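Local coordinates for exopolygalacturonase (Yersinia enterocolitica, PDB 2UVF), which hydrolyses polygalacturonic acid, the backbone of pectin, as an exo-acting family 28 glycoside hydrolase that probably releases digalacturonic acid from chain ends, at residues I53-K58 with Y69-A74; S332-R337 with A345-R350; L465-T470 with Y520-K525; W591-S594 with K600-G603. One frame throughout, in Å; residues are numbered along the deposited sequence.

Contact 1 of 4, residues I53-K58 with Y69-A74; sequences IVLVWK and YQIFSA
L55 and W57 meet I71 and Y69 in the core of a fibronectin type III-like beta-sandwich, and the pairing illustrates how two strands of facing sheets pack with no hydrogen bond between them. Strand 53-58 runs between strands 39-42 and 114-117 in one sheet, whereas the strand holding Y69 to S73 lies between strands 76-80 and 125-134 in the other. Their axes approach to 10.4 Å at an angle of 132°, a spacing bridged by side chains alone. The inward residues come at every second position, as a strand facing a core requires. L55 is the first: its CD1 lies 3.8 Å from CG2 of I71, the two branched chains passing in opposite directions, and L41 and F128 close round L55 from both sheets. Two residues on, W57 carries most of the contact. Its CG is wedged between the backbone N and the carbonyl carbon (chi1 56°), a rotation that lays the indole across the gap and presents two separate parts of its rim. The six-membered ring goes to I71, with CH2 3.5 Å from CD1, while CZ2 packs at 3.5 Å against CB of Y69. The pyrrole part goes to the phenol in an edge-to-face stack, the planes inclined at 54° and the centroids 4.3 Å apart. The edge of the indole is led by NE1, which sits 3.3 Å above the plane of the Y69 ring, over its centre.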
# COMPACT_ATOMS: atom_id res chain seq x y z
N ILE A 53 -6.14 -13.07 -17.81
CA ILE A 53 -4.80 -12.50 -17.72
C ILE A 53 -4.96 -11.00 -17.46
O ILE A 53 -5.84 -10.36 -18.06
CB ILE A 53 -3.98 -12.76 -19.03
CG1 ILE A 53 -3.80 -14.28 -19.26
CG2 ILE A 53 -2.61 -12.03 -19.01
CD1 ILE A 53 -3.40 -14.68 -20.70
N VAL A 54 -4.14 -10.46 -16.56
CA VAL A 54 -4.07 -9.01 -16.29
C VAL A 54 -2.83 -8.41 -16.98
O VAL A 54 -1.71 -8.91 -16.81
CB VAL A 54 -4.05 -8.69 -14.76
CG1 VAL A 54 -4.10 -7.18 -14.50
CG2 VAL A 54 -5.20 -9.37 -14.04
N LEU A 55 -3.04 -7.34 -17.74
CA LEU A 55 -1.95 -6.60 -18.40
C LEU A 55 -1.72 -5.23 -17.77
O LEU A 55 -2.66 -4.55 -17.38
CB LEU A 55 -2.25 -6.41 -19.89
CG LEU A 55 -2.56 -7.61 -20.79
CD1 LEU A 55 -3.31 -7.14 -22.05
CD2 LEU A 55 -1.29 -8.38 -21.15
N VAL A 56 -0.45 -4.83 -17.68
CA VAL A 56 -0.08 -3.48 -17.27
C VAL A 56 1.04 -2.97 -18.16
O VAL A 56 1.69 -3.76 -18.84
CB VAL A 56 0.34 -3.36 -15.77
CG1 VAL A 56 -0.76 -3.87 -14.84
CG2 VAL A 56 1.64 -4.06 -15.51
N TRP A 57 1.27 -1.67 -18.15
CA TRP A 57 2.26 -1.04 -19.01
C TRP A 57 2.61 0.28 -18.40
O TRP A 57 1.82 0.82 -17.61
CB TRP A 57 1.72 -0.82 -20.44
CG TRP A 57 0.45 -0.01 -20.49
CD1 TRP A 57 0.35 1.35 -20.57
CD2 TRP A 57 -0.90 -0.52 -20.44
NE1 TRP A 57 -0.98 1.73 -20.56
CE2 TRP A 57 -1.76 0.60 -20.50
CE3 TRP A 57 -1.45 -1.80 -20.35
CZ2 TRP A 57 -3.16 0.47 -20.46
CZ3 TRP A 57 -2.86 -1.93 -20.32
CH2 TRP A 57 -3.69 -0.80 -20.37
N LYS A 58 3.77 0.81 -18.78
CA LYS A 58 4.15 2.18 -18.45
C LYS A 58 3.42 3.28 -19.25
O LYS A 58 3.29 3.22 -20.49
CB LYS A 58 5.66 2.36 -18.59
CG LYS A 58 6.45 1.63 -17.50
CD LYS A 58 7.97 1.86 -17.60
CE LYS A 58 8.38 3.30 -17.27
NZ LYS A 58 8.02 3.68 -15.88
N TYR A 69 -5.91 4.22 -23.48
CA TYR A 69 -5.08 3.18 -24.12
C TYR A 69 -6.00 2.08 -24.65
O TYR A 69 -7.05 1.82 -24.06
CB TYR A 69 -4.09 2.57 -23.13
CG TYR A 69 -2.92 3.46 -22.80
CD1 TYR A 69 -1.73 3.38 -23.55
CD2 TYR A 69 -2.98 4.37 -21.74
CE1 TYR A 69 -0.64 4.21 -23.25
CE2 TYR A 69 -1.90 5.19 -21.44
CZ TYR A 69 -0.74 5.11 -22.19
OH TYR A 69 0.32 5.93 -21.85
N GLN A 70 -5.61 1.46 -25.77
CA GLN A 70 -6.42 0.41 -26.41
C GLN A 70 -5.64 -0.88 -26.49
O GLN A 70 -4.45 -0.87 -26.80
CB GLN A 70 -6.83 0.81 -27.83
CG GLN A 70 -7.69 2.06 -27.94
CD GLN A 70 -8.29 2.22 -29.34
OE1 GLN A 70 -7.93 1.49 -30.28
NE2 GLN A 70 -9.21 3.17 -29.48
N ILE A 71 -6.32 -2.00 -26.27
CA ILE A 71 -5.66 -3.30 -26.09
C ILE A 71 -6.10 -4.32 -27.15
O ILE A 71 -7.29 -4.54 -27.34
CB ILE A 71 -5.85 -3.84 -24.63
CG1 ILE A 71 -5.00 -3.03 -23.64
CG2 ILE A 71 -5.46 -5.31 -24.52
CD1 ILE A 71 -5.64 -1.75 -23.15
N PHE A 72 -5.13 -4.93 -27.82
CA PHE A 72 -5.38 -5.86 -28.92
C PHE A 72 -4.71 -7.20 -28.66
O PHE A 72 -3.53 -7.25 -28.30
CB PHE A 72 -4.83 -5.31 -30.24
CG PHE A 72 -5.13 -3.85 -30.49
CD1 PHE A 72 -6.23 -3.48 -31.26
CD2 PHE A 72 -4.29 -2.86 -30.00
CE1 PHE A 72 -6.52 -2.15 -31.51
CE2 PHE A 72 -4.57 -1.52 -30.25
CZ PHE A 72 -5.69 -1.17 -31.01
N SER A 73 -5.47 -8.28 -28.83
CA SER A 73 -4.89 -9.62 -28.87
C SER A 73 -4.86 -10.04 -30.33
O SER A 73 -5.89 -9.96 -31.03
CB SER A 73 -5.70 -10.61 -28.04
OG SER A 73 -5.23 -11.94 -28.20
N ALA A 74 -3.69 -10.49 -30.80
CA ALA A 74 -3.47 -10.80 -32.22
C ALA A 74 -4.14 -9.75 -33.12
O ALA A 74 -4.97 -10.07 -33.98
CB ALA A 74 -3.95 -12.22 -32.57

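Contact 2 of 4, residues S332-R337 with A345-R350; sequences SLMTLR and AGFTVR. With SO4 (sulfate ion), chain D.
L333 makes its shortest contact not with another side chain but with a backbone carbonyl: CD1 lies 3.5 Å from O of R350, tighter than any apolar pair between residues 332-337 and 345-350. The same leucine straddles V349, whose CG1 is 3.9 Å from both CD1 and CD2, the two chains sliding past each other from opposite directions. With CG opposite the backbone N (chi1 -166°), L333 extends inward far enough to reach that valine. Next along, M334 stretches out and then bends at its last torsion (chi3 -68°), bringing the CE methyl obliquely to the far end of the F347 ring, 3.9 Å from CZ. I269, on strand 268-270, touches L333, M334 and F347 and helps to fill the interior around them. Charged ends lie well outside this core. At the guanidinium edge of R337 sits a sulfate that probably came from the crystallisation solution, its sulfur in the plane, bonded by NH1 to O2 at 3.1 Å and weakly by NH2 to O4. The side chain of R350 starts away from the contact, and its NE bonds OE1 of Q373. Such inward-pointing apolar residues fill the interior of the right-handed parallel beta-helix, the fold of family 28 hydrolases.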
# COMPACT_ATOMS: atom_id res chain seq x y z
N SER A 332 -1.66 -8.69 13.52
CA SER A 332 -1.91 -8.08 12.21
C SER A 332 -2.83 -8.97 11.39
O SER A 332 -3.08 -10.14 11.74
CB SER A 332 -0.60 -7.87 11.46
OG SER A 332 0.10 -6.80 12.04
N LEU A 333 -3.35 -8.44 10.29
CA LEU A 333 -4.28 -9.22 9.49
C LEU A 333 -3.57 -10.28 8.63
O LEU A 333 -4.03 -11.42 8.54
CB LEU A 333 -5.15 -8.28 8.63
CG LEU A 333 -6.36 -8.97 8.00
CD1 LEU A 333 -7.68 -8.32 8.46
CD2 LEU A 333 -6.22 -9.03 6.49
N MET A 334 -2.45 -9.91 8.02
CA MET A 334 -1.77 -10.80 7.10
C MET A 334 -0.28 -10.51 7.17
O MET A 334 0.12 -9.37 7.14
CB MET A 334 -2.26 -10.59 5.67
CG MET A 334 -1.82 -11.67 4.71
SD MET A 334 -2.32 -11.44 3.01
CE MET A 334 -4.10 -11.64 3.11
N THR A 335 0.53 -11.56 7.29
CA THR A 335 1.97 -11.39 7.31
C THR A 335 2.62 -12.45 6.46
O THR A 335 2.65 -13.61 6.82
CB THR A 335 2.55 -11.44 8.75
OG1 THR A 335 1.92 -10.42 9.54
CG2 THR A 335 4.06 -11.23 8.74
N LEU A 336 3.14 -12.03 5.31
CA LEU A 336 3.76 -12.96 4.39
C LEU A 336 5.21 -12.61 4.35
O LEU A 336 5.57 -11.49 4.00
CB LEU A 336 3.15 -12.84 2.98
CG LEU A 336 1.63 -12.77 2.90
CD1 LEU A 336 1.28 -12.38 1.47
CD2 LEU A 336 0.93 -14.07 3.34
N ARG A 337 6.05 -13.58 4.71
CA ARG A 337 7.48 -13.36 4.87
C ARG A 337 8.30 -14.38 4.06
O ARG A 337 7.99 -15.58 4.04
CB ARG A 337 7.85 -13.41 6.35
CG ARG A 337 9.28 -12.96 6.62
CD ARG A 337 9.61 -12.96 8.09
NE ARG A 337 9.65 -14.31 8.66
CZ ARG A 337 10.19 -14.60 9.85
NH1 ARG A 337 10.74 -13.65 10.58
NH2 ARG A 337 10.19 -15.84 10.29
N ALA A 345 -5.53 -10.18 -4.65
CA ALA A 345 -6.50 -9.62 -5.59
C ALA A 345 -7.96 -9.69 -5.10
O ALA A 345 -8.35 -10.67 -4.48
CB ALA A 345 -6.38 -10.30 -6.94
N GLY A 346 -8.73 -8.64 -5.40
CA GLY A 346 -10.19 -8.62 -5.19
C GLY A 346 -10.74 -8.50 -3.77
O GLY A 346 -11.89 -8.04 -3.57
N PHE A 347 -9.97 -8.95 -2.79
CA PHE A 347 -10.52 -9.10 -1.45
C PHE A 347 -10.65 -7.80 -0.70
O PHE A 347 -9.94 -6.84 -0.99
CB PHE A 347 -9.84 -10.22 -0.61
CG PHE A 347 -8.34 -10.09 -0.44
CD1 PHE A 347 -7.80 -9.30 0.59
CD2 PHE A 347 -7.47 -10.82 -1.24
CE1 PHE A 347 -6.43 -9.20 0.77
CE2 PHE A 347 -6.08 -10.74 -1.06
CZ PHE A 347 -5.56 -9.92 -0.04
N THR A 348 -11.58 -7.79 0.25
CA THR A 348 -11.80 -6.67 1.16
C THR A 348 -11.13 -6.97 2.51
O THR A 348 -11.16 -8.12 2.99
CB THR A 348 -13.32 -6.37 1.29
OG1 THR A 348 -13.79 -5.95 0.01
CG2 THR A 348 -13.63 -5.27 2.29
N VAL A 349 -10.50 -5.95 3.08
CA VAL A 349 -9.86 -6.03 4.39
C VAL A 349 -10.64 -5.17 5.36
O VAL A 349 -10.87 -3.97 5.12
CB VAL A 349 -8.36 -5.57 4.38
CG1 VAL A 349 -7.76 -5.51 5.82
CG2 VAL A 349 -7.53 -6.49 3.58
N ARG A 350 -11.05 -5.77 6.47
CA ARG A 350 -11.73 -5.04 7.52
C ARG A 350 -11.10 -5.28 8.87
O ARG A 350 -10.54 -6.33 9.08
CB ARG A 350 -13.19 -5.45 7.54
CG ARG A 350 -13.94 -4.87 6.35
CD ARG A 350 -15.38 -5.20 6.36
NE ARG A 350 -16.02 -4.50 5.27
CZ ARG A 350 -17.25 -4.71 4.86
NH1 ARG A 350 -18.01 -5.60 5.47
NH2 ARG A 350 -17.73 -3.99 3.86
S SO4 D . 11.54 -15.75 13.85
O1 SO4 D . 10.28 -16.47 14.00
O2 SO4 D . 11.34 -14.32 13.53
O3 SO4 D . 12.30 -15.83 15.11
O4 SO4 D . 12.29 -16.42 12.78

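Contact 3 of 4, residues L465-T470 with Y520-K525; sequences LRAKST and YDFTLK
F522 is the hub of this contact, receiving A467 and L465 from the other segment. CB of A467 comes nearest, 3.8 Å from CE2 and 4.0 Å from CZ, so the small residue fits at the outer end of the phenyl ring. L465 arrives on CD2, 4.1 Å from CD2 of F522, and the same methyl lies 4.3 Å from CD1 of L524. Both approaches to the ring are oblique. Contact of one leucine methyl with both inward residues of the opposite strand depends on its rotation, CG lying opposite the backbone N (chi1 177°). No hydrogen bond joins the segments; the grip is purely apolar. Beyond this first shell, M497 and V480 pack on F522, and M495 and F482 each touch both L465 and L524, closing the interior of the parallel beta-helix. Directly after A467 comes K468, a residue of the sugar pocket that touches a bound galacturonic acid, so the chain that supplies the core also lines the ligand site. Backbone hydrogen bonds tie residues 465-467 to strands 438-441 and 493-500, the previous and following neighbours of their strand, while the strand of F522 is paired in parallel between strands 476-490 and 551-562.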
# COMPACT_ATOMS: atom_id res chain seq x y z
N LEU A 465 2.59 12.50 -0.06
CA LEU A 465 3.87 11.85 0.02
C LEU A 465 4.47 12.19 1.36
O LEU A 465 4.66 13.37 1.69
CB LEU A 465 4.78 12.28 -1.14
CG LEU A 465 6.21 11.75 -1.18
CD1 LEU A 465 6.26 10.23 -1.13
CD2 LEU A 465 6.93 12.27 -2.43
N ARG A 466 4.73 11.16 2.17
CA ARG A 466 5.26 11.33 3.53
C ARG A 466 6.57 10.56 3.69
O ARG A 466 6.60 9.34 3.56
CB ARG A 466 4.22 10.90 4.58
CG ARG A 466 4.71 10.84 6.06
CD ARG A 466 5.13 12.20 6.64
NE ARG A 466 4.82 12.32 8.07
CZ ARG A 466 5.54 13.00 8.96
NH1 ARG A 466 6.66 13.62 8.59
NH2 ARG A 466 5.17 13.04 10.23
N ALA A 467 7.65 11.29 3.95
CA ALA A 467 9.00 10.72 4.09
C ALA A 467 9.50 11.11 5.46
O ALA A 467 9.75 12.29 5.74
CB ALA A 467 9.97 11.20 2.97
N LYS A 468 9.61 10.10 6.32
CA LYS A 468 9.95 10.29 7.74
C LYS A 468 11.13 9.41 8.12
O LYS A 468 11.23 8.27 7.69
CB LYS A 468 8.74 9.99 8.65
CG LYS A 468 7.62 9.19 7.96
CD LYS A 468 7.05 8.07 8.82
CE LYS A 468 5.76 8.43 9.53
NZ LYS A 468 4.95 7.19 9.79
N SER A 469 12.05 9.96 8.92
CA SER A 469 13.13 9.17 9.52
C SER A 469 13.64 9.87 10.77
O SER A 469 13.09 10.90 11.16
CB SER A 469 14.27 8.94 8.54
OG SER A 469 15.14 7.91 8.99
N THR A 470 14.64 9.26 11.42
CA THR A 470 15.51 9.97 12.38
C THR A 470 16.97 9.63 12.06
O THR A 470 17.24 8.69 11.31
CB THR A 470 15.19 9.69 13.90
OG1 THR A 470 15.53 8.35 14.26
CG2 THR A 470 13.71 9.96 14.23
N TYR A 520 17.16 11.97 -0.38
CA TYR A 520 17.65 12.65 -1.57
C TYR A 520 17.11 12.05 -2.87
O TYR A 520 16.71 10.87 -2.91
CB TYR A 520 19.20 12.77 -1.57
CG TYR A 520 19.95 11.48 -1.79
CD1 TYR A 520 20.22 11.02 -3.07
CD2 TYR A 520 20.42 10.73 -0.70
CE1 TYR A 520 20.92 9.83 -3.28
CE2 TYR A 520 21.12 9.54 -0.89
CZ TYR A 520 21.37 9.10 -2.18
OH TYR A 520 22.05 7.92 -2.38
N ASP A 521 17.09 12.86 -3.93
CA ASP A 521 16.62 12.42 -5.23
C ASP A 521 15.11 12.09 -5.15
O ASP A 521 14.68 10.95 -5.34
CB ASP A 521 17.48 11.26 -5.76
CG ASP A 521 17.15 10.87 -7.18
OD1 ASP A 521 16.63 11.73 -7.94
OD2 ASP A 521 17.41 9.70 -7.54
N PHE A 522 14.33 13.12 -4.82
CA PHE A 522 12.87 13.07 -4.78
C PHE A 522 12.35 13.98 -5.87
O PHE A 522 12.80 15.11 -6.03
CB PHE A 522 12.33 13.56 -3.43
CG PHE A 522 12.18 12.48 -2.38
CD1 PHE A 522 13.24 11.62 -2.08
CD2 PHE A 522 10.98 12.34 -1.67
CE1 PHE A 522 13.10 10.63 -1.11
CE2 PHE A 522 10.84 11.35 -0.69
CZ PHE A 522 11.90 10.50 -0.41
N THR A 523 11.37 13.47 -6.59
CA THR A 523 10.72 14.18 -7.67
C THR A 523 9.21 14.28 -7.44
O THR A 523 8.51 13.26 -7.30
CB THR A 523 11.01 13.47 -9.01
OG1 THR A 523 12.42 13.51 -9.24
CG2 THR A 523 10.29 14.14 -10.17
N LEU A 524 8.75 15.53 -7.38
CA LEU A 524 7.34 15.88 -7.40
C LEU A 524 7.01 16.62 -8.71
O LEU A 524 7.50 17.72 -8.94
CB LEU A 524 6.98 16.73 -6.18
CG LEU A 524 5.53 16.70 -5.69
CD1 LEU A 524 5.32 15.59 -4.69
CD2 LEU A 524 5.20 18.04 -5.05
N LYS A 525 6.19 16.00 -9.56
CA LYS A 525 5.92 16.47 -10.92
C LYS A 525 4.47 16.24 -11.31
O LYS A 525 3.91 15.19 -10.98
CB LYS A 525 6.81 15.74 -11.92
CG LYS A 525 7.04 16.50 -13.21
CD LYS A 525 8.18 15.89 -14.05
CE LYS A 525 9.51 15.87 -13.28
NZ LYS A 525 10.73 15.86 -14.18

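Contact 4 of 4, residues W591-S594 with K600-G603; sequences WHFS and KVDG
V601 points toward W591 and F593 at the C-terminal end of the parallel beta-helix, where the chain, after its last short strand 593-594, loops back to pack on the residues it has just left. From CB the valine splits into two methyls with different tasks. CG1 lies over the indole on the same face as CG2, 4.0 Å from NE1 of W591. CG2 meets two rings; one is that of F593, approached obliquely with CE1 at 4.0 Å, so that a single methyl sits in the corner formed by the two aromatic side chains. F593 has its CG beside the backbone N (chi1 -71°), as does W591, and the similar rotations bring both rings to the same valine. No hydrogen bond crosses here, and the contact is a modest one at the surface. Around it, I569 touches both aromatic residues and the ring of F582 packs edge-to-face with W591; next to V601 in the chain, D602 takes a hydrogen bond on OD2 from the backbone N of K579. The centre of the contact is a CH-pi interaction, with CG2 of V601 4.0 Å from the centroid of the W591 five-membered ring and only 9° off its normal.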
# COMPACT_ATOMS: atom_id res chain seq x y z
N TRP A 591 6.30 30.92 -0.34
CA TRP A 591 7.67 30.41 -0.14
C TRP A 591 8.38 30.88 1.14
O TRP A 591 8.57 32.08 1.36
CB TRP A 591 8.51 30.75 -1.36
CG TRP A 591 8.04 30.02 -2.59
CD1 TRP A 591 7.49 30.57 -3.72
CD2 TRP A 591 8.07 28.60 -2.81
NE1 TRP A 591 7.19 29.59 -4.63
CE2 TRP A 591 7.53 28.37 -4.09
CE3 TRP A 591 8.50 27.51 -2.05
CZ2 TRP A 591 7.42 27.09 -4.63
CZ3 TRP A 591 8.38 26.23 -2.59
CH2 TRP A 591 7.85 26.04 -3.87
N HIS A 592 8.80 29.90 1.95
CA HIS A 592 9.50 30.15 3.22
C HIS A 592 10.73 29.26 3.35
O HIS A 592 10.62 28.05 3.58
CB HIS A 592 8.57 29.94 4.42
CG HIS A 592 7.48 30.95 4.52
ND1 HIS A 592 6.30 30.85 3.80
CD2 HIS A 592 7.37 32.08 5.25
CE1 HIS A 592 5.52 31.88 4.09
NE2 HIS A 592 6.15 32.64 4.97
N PHE A 593 11.91 29.87 3.22
CA PHE A 593 13.19 29.14 3.19
C PHE A 593 14.20 29.56 4.25
O PHE A 593 14.64 30.72 4.27
CB PHE A 593 13.86 29.31 1.83
CG PHE A 593 13.19 28.60 0.72
CD1 PHE A 593 12.50 29.31 -0.25
CD2 PHE A 593 13.26 27.21 0.63
CE1 PHE A 593 11.88 28.65 -1.31
CE2 PHE A 593 12.64 26.55 -0.41
CZ PHE A 593 11.95 27.27 -1.39
N SER A 594 14.61 28.62 5.11
CA SER A 594 15.79 28.83 5.95
C SER A 594 16.75 27.66 5.85
O SER A 594 16.32 26.51 5.69
CB SER A 594 15.42 29.14 7.42
OG SER A 594 14.92 28.00 8.12
N LYS A 600 16.32 28.24 -5.64
CA LYS A 600 15.80 27.82 -6.99
C LYS A 600 14.43 27.20 -6.70
O LYS A 600 14.31 25.97 -6.71
CB LYS A 600 16.77 26.92 -7.76
CG LYS A 600 18.03 27.67 -8.21
CD LYS A 600 18.52 27.24 -9.59
CE LYS A 600 19.99 27.59 -9.78
NZ LYS A 600 20.90 26.52 -9.23
N VAL A 601 13.36 27.99 -6.47
CA VAL A 601 12.46 28.73 -7.45
C VAL A 601 12.74 29.42 -8.83
O VAL A 601 13.09 30.60 -8.92
CB VAL A 601 11.47 29.65 -6.64
CG1 VAL A 601 10.10 29.71 -7.31
CG2 VAL A 601 11.35 29.16 -5.20
N ASP A 602 12.47 28.66 -9.90
CA ASP A 602 12.17 29.15 -11.27
C ASP A 602 13.27 29.74 -12.19
O ASP A 602 12.96 30.65 -12.97
CB ASP A 602 10.92 30.09 -11.26
CG ASP A 602 9.58 29.33 -11.38
OD1 ASP A 602 8.64 29.68 -10.63
OD2 ASP A 602 9.45 28.42 -12.22
N GLY A 603 14.54 29.34 -12.11
CA GLY A 603 15.22 28.89 -10.90
C GLY A 603 16.05 30.09 -10.49
O GLY A 603 16.95 30.53 -11.22

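Overall arrangement
Taken together, the four contacts show one principle, apolar side chains joining segments that share no hydrogen bonds, in two folds. Contact 1 lies between the two sheets of the fibronectin type III-like domain; contacts 2, 3 and 4 follow one another along the beta-helix. Contact 1 lies closest to contact 2, their nearest atoms about 7 Å apart. Within the helix, the centres of contacts 2 and 3 are about 27 Å apart and those of 3 and 4 about 17 Å. Bound galacturonic acid lies about 12 Å from the side chain of L333 in contact 2 and about 11 Å from that of A467 in contact 3, and K468 touches it. Contact 4, centred about 43 Å from contact 2, belongs to the far end.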